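Local coordinates for protein DltD (Streptococcus thermophilus LMG 18311, PDB 7DXM), which probably acts in the D-alanylation of lipoteichoic acid as the extracellular O-acyltransferase that completes the dlt pathway, at residues N287-I292 and R358-F363; E20-R25 and N123-S128. All blocks are in the same frame, centred on the assembly; numbering follows the deposited sequence.

Interaction 1 of 2, residues N287-I292 and R358-F363; sequences NVIFVI and RVVNSF
The Phe363 ring lies with one face against Ile289. Atom CB of Ile289 stands almost over the centre of that ring, 3.8 Å from the centroid and 8° off the normal, which makes a CH-pi contact. Ile289 CG2 sits on the same face, 3.6 Å from Phe363 CD1. The backbone carbonyl carbon of Asn287 meets the ring at its edge, in plane. The Asn287 amide comes in obliquely near the far end of the ring, with the two planes 47° apart, and its ND2 lies 3.3 Å from Phe363 CZ. CB of Phe363 already points to the strand, and with CG anti to the backbone N (chi1 -179°) the ring reaches on to it.

This is a strand-on-helix contact in an alpha/beta fold of the SGNH hydrolase clan. Strand 287-292 belongs to a parallel five-stranded sheet, and helix 351-365 packs on one side of it. The short segments run nearly antiparallel, with their axes 9.7 Å apart.

Away from the ring the contact is aliphatic. The extended Ile289 chain reaches over to the helix, crossing Val359 at a slant, with CD1 4.0 Å from Val359 CG1. Next to it, Val291 CG2 and Val360 CG2 approach to 4.2 Å. Val360 also touches Val99 of strand 97-101, and Val359 touches Ala330 of strand 329-331, so the helix spans three adjacent strands.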
ATOM      1  N   ASN A 287       9.545   5.939   9.996  1.00 41.08           N
ATOM      2  CA  ASN A 287       8.485   6.813  10.451  1.00 47.19           C
ATOM      3  C   ASN A 287       7.424   6.902   9.353  1.00 44.13           C
ATOM      4  O   ASN A 287       7.686   7.391   8.244  1.00 39.04           O
ATOM      5  CB  ASN A 287       9.050   8.173  10.833  1.00 50.85           C
ATOM      6  CG  ASN A 287       8.041   9.011  11.541  1.00 50.21           C
ATOM      7  OD1 ASN A 287       7.224   8.495  12.313  1.00 50.37           O
ATOM      8  ND2 ASN A 287       8.055  10.310  11.260  1.00 52.87           N
ATOM      9  N   VAL A 288       6.230   6.416   9.667  1.00 38.55           N
ATOM     10  CA  VAL A 288       5.207   6.159   8.671  1.00 36.03           C
ATOM     11  C   VAL A 288       3.976   6.943   9.053  1.00 40.24           C
ATOM     12  O   VAL A 288       3.689   7.112  10.241  1.00 48.32           O
ATOM     13  CB  VAL A 288       4.871   4.658   8.585  1.00 38.13           C
ATOM     14  CG1 VAL A 288       4.032   4.394   7.384  1.00 41.94           C
ATOM     15  CG2 VAL A 288       6.142   3.809   8.554  1.00 40.89           C
ATOM     16  N   ILE A 289       3.260   7.433   8.051  1.00 42.61           N
ATOM     17  CA  ILE A 289       1.892   7.907   8.223  1.00 44.24           C
ATOM     18  C   ILE A 289       0.984   6.924   7.500  1.00 43.39           C
ATOM     19  O   ILE A 289       1.206   6.606   6.321  1.00 42.84           O
ATOM     20  CB  ILE A 289       1.705   9.350   7.713  1.00 39.65           C
ATOM     21  CG1 ILE A 289       0.283   9.827   7.977  1.00 40.61           C
ATOM     22  CG2 ILE A 289       2.056   9.506   6.225  1.00 37.29           C
ATOM     23  CD1 ILE A 289       0.061  11.277   7.580  1.00 42.16           C
ATOM     24  N   PHE A 290      -0.013   6.416   8.218  1.00 36.35           N
ATOM     25  CA  PHE A 290      -0.919   5.403   7.697  1.00 41.34           C
ATOM     26  C   PHE A 290      -2.214   6.063   7.231  1.00 42.54           C
ATOM     27  O   PHE A 290      -2.883   6.750   8.009  1.00 46.47           O
ATOM     28  CB  PHE A 290      -1.184   4.327   8.755  1.00 39.97           C
ATOM     29  CG  PHE A 290       0.048   3.533   9.122  1.00 40.37           C
ATOM     30  CD1 PHE A 290       0.932   3.996  10.085  1.00 47.92           C
ATOM     31  CD2 PHE A 290       0.349   2.341   8.478  1.00 38.70           C
ATOM     32  CE1 PHE A 290       2.083   3.256  10.413  1.00 51.20           C
ATOM     33  CE2 PHE A 290       1.495   1.608   8.807  1.00 37.97           C
ATOM     34  CZ  PHE A 290       2.357   2.061   9.764  1.00 42.87           C
ATOM     35  N   VAL A 291      -2.561   5.878   5.967  1.00 38.47           N
ATOM     36  CA  VAL A 291      -3.728   6.549   5.405  1.00 42.31           C
ATOM     37  C   VAL A 291      -4.885   5.569   5.366  1.00 43.00           C
ATOM     38  O   VAL A 291      -4.737   4.456   4.845  1.00 48.92           O
ATOM     39  CB  VAL A 291      -3.449   7.100   3.999  1.00 42.53           C
ATOM     40  CG1 VAL A 291      -4.627   7.949   3.567  1.00 43.22           C
ATOM     41  CG2 VAL A 291      -2.137   7.902   3.959  1.00 38.31           C
ATOM     42  N   ILE A 292      -6.040   5.977   5.885  1.00 37.61           N
ATOM     43  CA  ILE A 292      -7.233   5.134   5.813  1.00 39.27           C
ATOM     44  C   ILE A 292      -8.317   5.830   5.001  1.00 44.41           C
ATOM     45  O   ILE A 292      -8.840   6.863   5.439  1.00 47.27           O
ATOM     46  CB  ILE A 292      -7.763   4.787   7.203  1.00 39.44           C
ATOM     47  CG1 ILE A 292      -6.651   4.155   8.022  1.00 35.83           C
ATOM     48  CG2 ILE A 292      -8.925   3.848   7.054  1.00 41.09           C
ATOM     49  CD1 ILE A 292      -7.015   3.886   9.451  1.00 37.66           C
ATOM     50  N   ARG A 358      -3.216  17.535   2.513  1.00 44.18           N
ATOM     51  CA  ARG A 358      -3.132  18.441   3.653  1.00 44.94           C
ATOM     52  C   ARG A 358      -2.421  17.792   4.830  1.00 46.11           C
ATOM     53  O   ARG A 358      -1.658  18.460   5.544  1.00 49.33           O
ATOM     54  CB  ARG A 358      -4.512  18.927   4.063  1.00 44.46           C
ATOM     55  CG  ARG A 358      -5.077  20.025   3.167  1.00 43.86           C
ATOM     56  CD  ARG A 358      -6.580  20.112   3.388  1.00 44.39           C
ATOM     57  NE  ARG A 358      -7.211  21.104   2.537  1.00 46.78           N
ATOM     58  CZ  ARG A 358      -7.258  22.394   2.827  1.00 52.10           C
ATOM     59  NH1 ARG A 358      -6.707  22.829   3.959  1.00 46.40           N
ATOM     60  NH2 ARG A 358      -7.845  23.237   1.982  1.00 48.33           N
ATOM     61  N   VAL A 359      -2.615  16.488   5.032  1.00 42.61           N
ATOM     62  CA  VAL A 359      -1.911  15.816   6.125  1.00 38.84           C
ATOM     63  C   VAL A 359      -0.594  15.206   5.649  1.00 39.82           C
ATOM     64  O   VAL A 359       0.444  15.275   6.338  1.00 38.83           O
ATOM     65  CB  VAL A 359      -2.805  14.743   6.760  1.00 35.64           C
ATOM     66  CG1 VAL A 359      -2.299  14.444   8.113  1.00 43.70           C
ATOM     67  CG2 VAL A 359      -4.251  15.181   6.824  1.00 39.43           C
ATOM     68  N   VAL A 360      -0.583  14.616   4.453  1.00 43.60           N
ATOM     69  CA  VAL A 360       0.560  13.785   4.107  1.00 44.23           C
ATOM     70  C   VAL A 360       1.752  14.646   3.723  1.00 42.98           C
ATOM     71  O   VAL A 360       2.893  14.310   4.043  1.00 39.20           O
ATOM     72  CB  VAL A 360       0.212  12.797   2.985  1.00 42.94           C
ATOM     73  CG1 VAL A 360       1.440  11.944   2.673  1.00 40.28           C
ATOM     74  CG2 VAL A 360      -0.942  11.891   3.482  1.00 38.73           C
ATOM     75  N   ASN A 361       1.524  15.738   2.979  1.00 44.46           N
ATOM     76  CA  ASN A 361       2.648  16.512   2.494  1.00 39.58           C
ATOM     77  C   ASN A 361       3.385  17.168   3.638  1.00 41.57           C
ATOM     78  O   ASN A 361       4.613  17.251   3.616  1.00 46.21           O
ATOM     79  CB  ASN A 361       2.209  17.569   1.531  1.00 36.34           C
ATOM     80  CG  ASN A 361       3.383  18.323   1.046  1.00 45.94           C
ATOM     81  OD1 ASN A 361       4.188  17.799   0.275  1.00 51.98           O
ATOM     82  ND2 ASN A 361       3.575  19.512   1.570  1.00 40.95           N
ATOM     83  N   SER A 362       2.655  17.710   4.608  1.00 41.10           N
ATOM     84  CA  SER A 362       3.317  18.155   5.821  1.00 40.79           C
ATOM     85  C   SER A 362       4.103  17.018   6.450  1.00 47.44           C
ATOM     86  O   SER A 362       5.221  17.238   6.941  1.00 49.61           O
ATOM     87  CB  SER A 362       2.315  18.704   6.827  1.00 44.92           C
ATOM     88  OG  SER A 362       2.800  18.436   8.143  1.00 45.17           O
ATOM     89  N   PHE A 363       3.544  15.790   6.458  1.00 46.67           N
ATOM     90  CA  PHE A 363       4.304  14.698   7.074  1.00 39.94           C
ATOM     91  C   PHE A 363       5.596  14.392   6.309  1.00 43.18           C
ATOM     92  O   PHE A 363       6.632  14.100   6.927  1.00 42.73           O
ATOM     93  CB  PHE A 363       3.449  13.432   7.206  1.00 39.29           C
ATOM     94  CG  PHE A 363       4.180  12.283   7.868  1.00 36.89           C
ATOM     95  CD1 PHE A 363       4.928  11.396   7.113  1.00 35.35           C
ATOM     96  CD2 PHE A 363       4.123  12.108   9.247  1.00 36.98           C
ATOM     97  CE1 PHE A 363       5.609  10.371   7.713  1.00 42.48           C
ATOM     98  CE2 PHE A 363       4.799  11.090   9.861  1.00 41.80           C
ATOM     99  CZ  PHE A 363       5.549  10.212   9.096  1.00 45.45           C
TER

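Interaction 2 of 2, residues E20-R25 and N123-S128; sequences ENFKSR and NDQLSS
Arg25 and Asp124 form a two-pronged salt bridge. The guanidinium meets the carboxylate side-on, one nitrogen to each oxygen. Arg25 NE gives a 3.0 Å bond to Asp124 OD2 on its syn lone pair. Arg25 NH2 gives a 2.7 Å bond to Asp124 OD1. Both bonds are fairly straight, at 160°, and the two planes are only 24° apart. The two bonds hold the groups edge to edge and nearly coplanar, which limits rotation of the guanidinium. The bend of the arginine at chi3 (-64°) helps turn the group to this position. NH2 also makes a weak bond to Ser128 OG at 2.9 Å. That hydroxyl in turn donates to Asp124 O, 3.0 Å from OG, and Ser127 OG donates to the same carbonyl.

The other end of the contact is looser and has no hydrogen bond between the segments. Gln125 NE2 lies 3.5 Å from Lys23 CB and 4.1 Å from Phe22 CE1. Its amide and the Phe22 ring are steeply inclined. NE2 finds its polar partners elsewhere, in Phe120 O and Gln88 OE1. Lys23 is partly exposed, and the end of its chain leads away from helix 123-131.

The contact joins the end of helix 19-22, the short turn after it and the first residue of helix 25-33 to the start of helix 123-131. Helix 170-194 lies beside the salt bridge, where Asp187 accepts from Arg25 N, while helix 79-86 packs against Phe22 and Gln125.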
ATOM      1  N   GLU A  20       5.587  -5.937 -12.489  1.00 49.14           N
ATOM      2  CA  GLU A  20       7.004  -6.204 -12.676  1.00 49.61           C
ATOM      3  C   GLU A  20       7.857  -5.138 -12.003  1.00 48.38           C
ATOM      4  O   GLU A  20       8.937  -5.450 -11.483  1.00 53.37           O
ATOM      5  CB  GLU A  20       7.316  -6.320 -14.168  1.00 48.07           C
ATOM      6  CG  GLU A  20       6.678  -7.564 -14.810  1.00 57.18           C
ATOM      7  CD  GLU A  20       7.287  -8.920 -14.337  1.00 63.35           C
ATOM      8  OE1 GLU A  20       8.494  -9.009 -13.964  1.00 59.92           O
ATOM      9  OE2 GLU A  20       6.535  -9.923 -14.361  1.00 67.61           O
ATOM     10  N   ASN A  21       7.370  -3.890 -11.966  1.00 45.92           N
ATOM     11  CA  ASN A  21       8.090  -2.825 -11.282  1.00 43.74           C
ATOM     12  C   ASN A  21       7.978  -2.941  -9.773  1.00 44.76           C
ATOM     13  O   ASN A  21       8.841  -2.427  -9.050  1.00 44.52           O
ATOM     14  CB  ASN A  21       7.569  -1.461 -11.726  1.00 44.12           C
ATOM     15  CG  ASN A  21       8.394  -0.323 -11.169  1.00 46.59           C
ATOM     16  OD1 ASN A  21       9.617  -0.284 -11.333  1.00 46.61           O
ATOM     17  ND2 ASN A  21       7.732   0.601 -10.488  1.00 51.11           N
ATOM     18  N   PHE A  22       6.933  -3.599  -9.285  1.00 42.02           N
ATOM     19  CA  PHE A  22       6.770  -3.740  -7.851  1.00 38.79           C
ATOM     20  C   PHE A  22       7.879  -4.600  -7.267  1.00 42.35           C
ATOM     21  O   PHE A  22       8.434  -4.285  -6.207  1.00 45.12           O
ATOM     22  CB  PHE A  22       5.399  -4.329  -7.547  1.00 36.74           C
ATOM     23  CG  PHE A  22       5.190  -4.650  -6.101  1.00 39.05           C
ATOM     24  CD1 PHE A  22       5.681  -5.832  -5.562  1.00 40.98           C
ATOM     25  CD2 PHE A  22       4.499  -3.775  -5.280  1.00 38.97           C
ATOM     26  CE1 PHE A  22       5.502  -6.119  -4.250  1.00 44.28           C
ATOM     27  CE2 PHE A  22       4.286  -4.067  -3.978  1.00 38.51           C
ATOM     28  CZ  PHE A  22       4.798  -5.241  -3.453  1.00 43.69           C
ATOM     29  N   LYS A  23       8.205  -5.699  -7.938  1.00 44.05           N
ATOM     30  CA  LYS A  23       9.173  -6.660  -7.438  1.00 43.54           C
ATOM     31  C   LYS A  23      10.556  -6.463  -8.034  1.00 49.26           C
ATOM     32  O   LYS A  23      11.415  -7.346  -7.908  1.00 56.67           O
ATOM     33  CB  LYS A  23       8.682  -8.086  -7.695  1.00 46.05           C
ATOM     34  CG  LYS A  23       8.101  -8.348  -9.072  1.00 47.36           C
ATOM     35  CD  LYS A  23       7.285  -9.650  -9.069  1.00 45.73           C
ATOM     36  CE  LYS A  23       6.809 -10.021 -10.465  1.00 45.37           C
ATOM     37  NZ  LYS A  23       6.232 -11.370 -10.413  1.00 51.97           N
ATOM     38  N   SER A  24      10.787  -5.330  -8.694  1.00 49.56           N
ATOM     39  CA  SER A  24      12.104  -4.991  -9.223  1.00 47.62           C
ATOM     40  C   SER A  24      12.899  -4.344  -8.099  1.00 48.71           C
ATOM     41  O   SER A  24      12.633  -3.190  -7.729  1.00 49.49           O
ATOM     42  CB  SER A  24      11.983  -4.060 -10.425  1.00 44.30           C
ATOM     43  OG  SER A  24      13.255  -3.591 -10.826  1.00 44.83           O
ATOM     44  N   ARG A  25      13.852  -5.089  -7.533  1.00 43.22           N
ATOM     45  CA  ARG A  25      14.739  -4.500  -6.532  1.00 45.72           C
ATOM     46  C   ARG A  25      15.553  -3.345  -7.128  1.00 49.69           C
ATOM     47  O   ARG A  25      15.717  -2.292  -6.498  1.00 47.25           O
ATOM     48  CB  ARG A  25      15.665  -5.576  -5.954  1.00 43.23           C
ATOM     49  CG  ARG A  25      16.726  -5.037  -4.996  1.00 45.59           C
ATOM     50  CD  ARG A  25      17.895  -5.994  -4.853  1.00 48.77           C
ATOM     51  NE  ARG A  25      17.449  -7.234  -4.243  1.00 46.49           N
ATOM     52  CZ  ARG A  25      17.610  -7.517  -2.963  1.00 48.36           C
ATOM     53  NH1 ARG A  25      18.231  -6.648  -2.179  1.00 48.69           N
ATOM     54  NH2 ARG A  25      17.155  -8.663  -2.480  1.00 52.43           N
ATOM     55  N   ASN A 123      11.198 -15.067  -5.992  1.00 44.88           N
ATOM     56  CA  ASN A 123      12.158 -15.779  -5.170  1.00 43.83           C
ATOM     57  C   ASN A 123      13.241 -14.872  -4.615  1.00 45.10           C
ATOM     58  O   ASN A 123      13.937 -15.270  -3.671  1.00 47.74           O
ATOM     59  CB  ASN A 123      12.769 -16.929  -5.950  1.00 45.27           C
ATOM     60  CG  ASN A 123      11.859 -18.142  -5.974  1.00 50.69           C
ATOM     61  OD1 ASN A 123      10.758 -18.110  -5.396  1.00 48.70           O
ATOM     62  ND2 ASN A 123      12.307 -19.222  -6.631  1.00 60.44           N
ATOM     63  N   ASP A 124      13.383 -13.657  -5.144  1.00 43.75           N
ATOM     64  CA  ASP A 124      14.299 -12.713  -4.515  1.00 45.35           C
ATOM     65  C   ASP A 124      13.760 -12.295  -3.159  1.00 44.93           C
ATOM     66  O   ASP A 124      14.499 -12.280  -2.169  1.00 46.11           O
ATOM     67  CB  ASP A 124      14.539 -11.497  -5.422  1.00 50.05           C
ATOM     68  CG  ASP A 124      15.561 -10.492  -4.837  1.00 50.47           C
ATOM     69  OD1 ASP A 124      16.234 -10.786  -3.816  1.00 53.05           O
ATOM     70  OD2 ASP A 124      15.685  -9.387  -5.415  1.00 46.27           O
ATOM     71  N   GLN A 125      12.460 -11.984  -3.091  1.00 46.72           N
ATOM     72  CA  GLN A 125      11.832 -11.658  -1.806  1.00 45.27           C
ATOM     73  C   GLN A 125      11.952 -12.807  -0.809  1.00 42.89           C
ATOM     74  O   GLN A 125      12.232 -12.587   0.372  1.00 45.97           O
ATOM     75  CB  GLN A 125      10.370 -11.286  -2.022  1.00 42.60           C
ATOM     76  CG  GLN A 125      10.185  -9.988  -2.790  1.00 42.51           C
ATOM     77  CD  GLN A 125       8.784  -9.828  -3.358  1.00 40.83           C
ATOM     78  OE1 GLN A 125       7.865 -10.592  -3.040  1.00 42.00           O
ATOM     79  NE2 GLN A 125       8.625  -8.848  -4.237  1.00 39.45           N
ATOM     80  N   LEU A 126      11.806 -14.048  -1.276  1.00 48.43           N
ATOM     81  CA  LEU A 126      11.872 -15.191  -0.368  1.00 46.44           C
ATOM     82  C   LEU A 126      13.286 -15.431   0.141  1.00 51.05           C
ATOM     83  O   LEU A 126      13.484 -15.638   1.344  1.00 55.43           O
ATOM     84  CB  LEU A 126      11.349 -16.445  -1.050  1.00 45.22           C
ATOM     85  CG  LEU A 126      11.296 -17.593  -0.051  1.00 50.15           C
ATOM     86  CD1 LEU A 126       9.872 -17.764   0.440  1.00 52.55           C
ATOM     87  CD2 LEU A 126      11.847 -18.885  -0.666  1.00 52.09           C
ATOM     88  N   SER A 127      14.275 -15.452  -0.759  1.00 48.17           N
ATOM     89  CA  SER A 127      15.665 -15.594  -0.325  1.00 46.98           C
ATOM     90  C   SER A 127      16.089 -14.445   0.585  1.00 49.56           C
ATOM     91  O   SER A 127      16.789 -14.658   1.579  1.00 54.11           O
ATOM     92  CB  SER A 127      16.586 -15.662  -1.534  1.00 52.75           C
ATOM     93  OG  SER A 127      16.723 -14.353  -2.105  1.00 60.98           O
ATOM     94  N   SER A 128      15.702 -13.216   0.261  1.00 51.97           N
ATOM     95  CA  SER A 128      15.952 -12.139   1.207  1.00 58.81           C
ATOM     96  C   SER A 128      15.358 -12.493   2.558  1.00 56.21           C
ATOM     97  O   SER A 128      16.031 -12.394   3.588  1.00 60.15           O
ATOM     98  CB  SER A 128      15.377 -10.818   0.690  1.00 53.29           C
ATOM     99  OG  SER A 128      16.065 -10.400  -0.480  1.00 59.89           O
TER

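How the interactions relate
The centres of the two interactions are 26 Å apart, on opposite sides of the chain's centre. Their nearest atoms are about 14 Å apart, so they do not touch. Interaction 2 closes before interaction 1 opens along the chain. Both fall inside the one DltD family region. Interaction 1 belongs to the parallel sheet and one of its flanking helices, in the later part of the sequence. Interaction 2 involves no strand and ties an N-terminal helical turn to helix 123-131. Interaction 1 thus fixes a flanking helix on the central sheet, while interaction 2 joins helices outside the sheet, and the two hold different parts of the same family region.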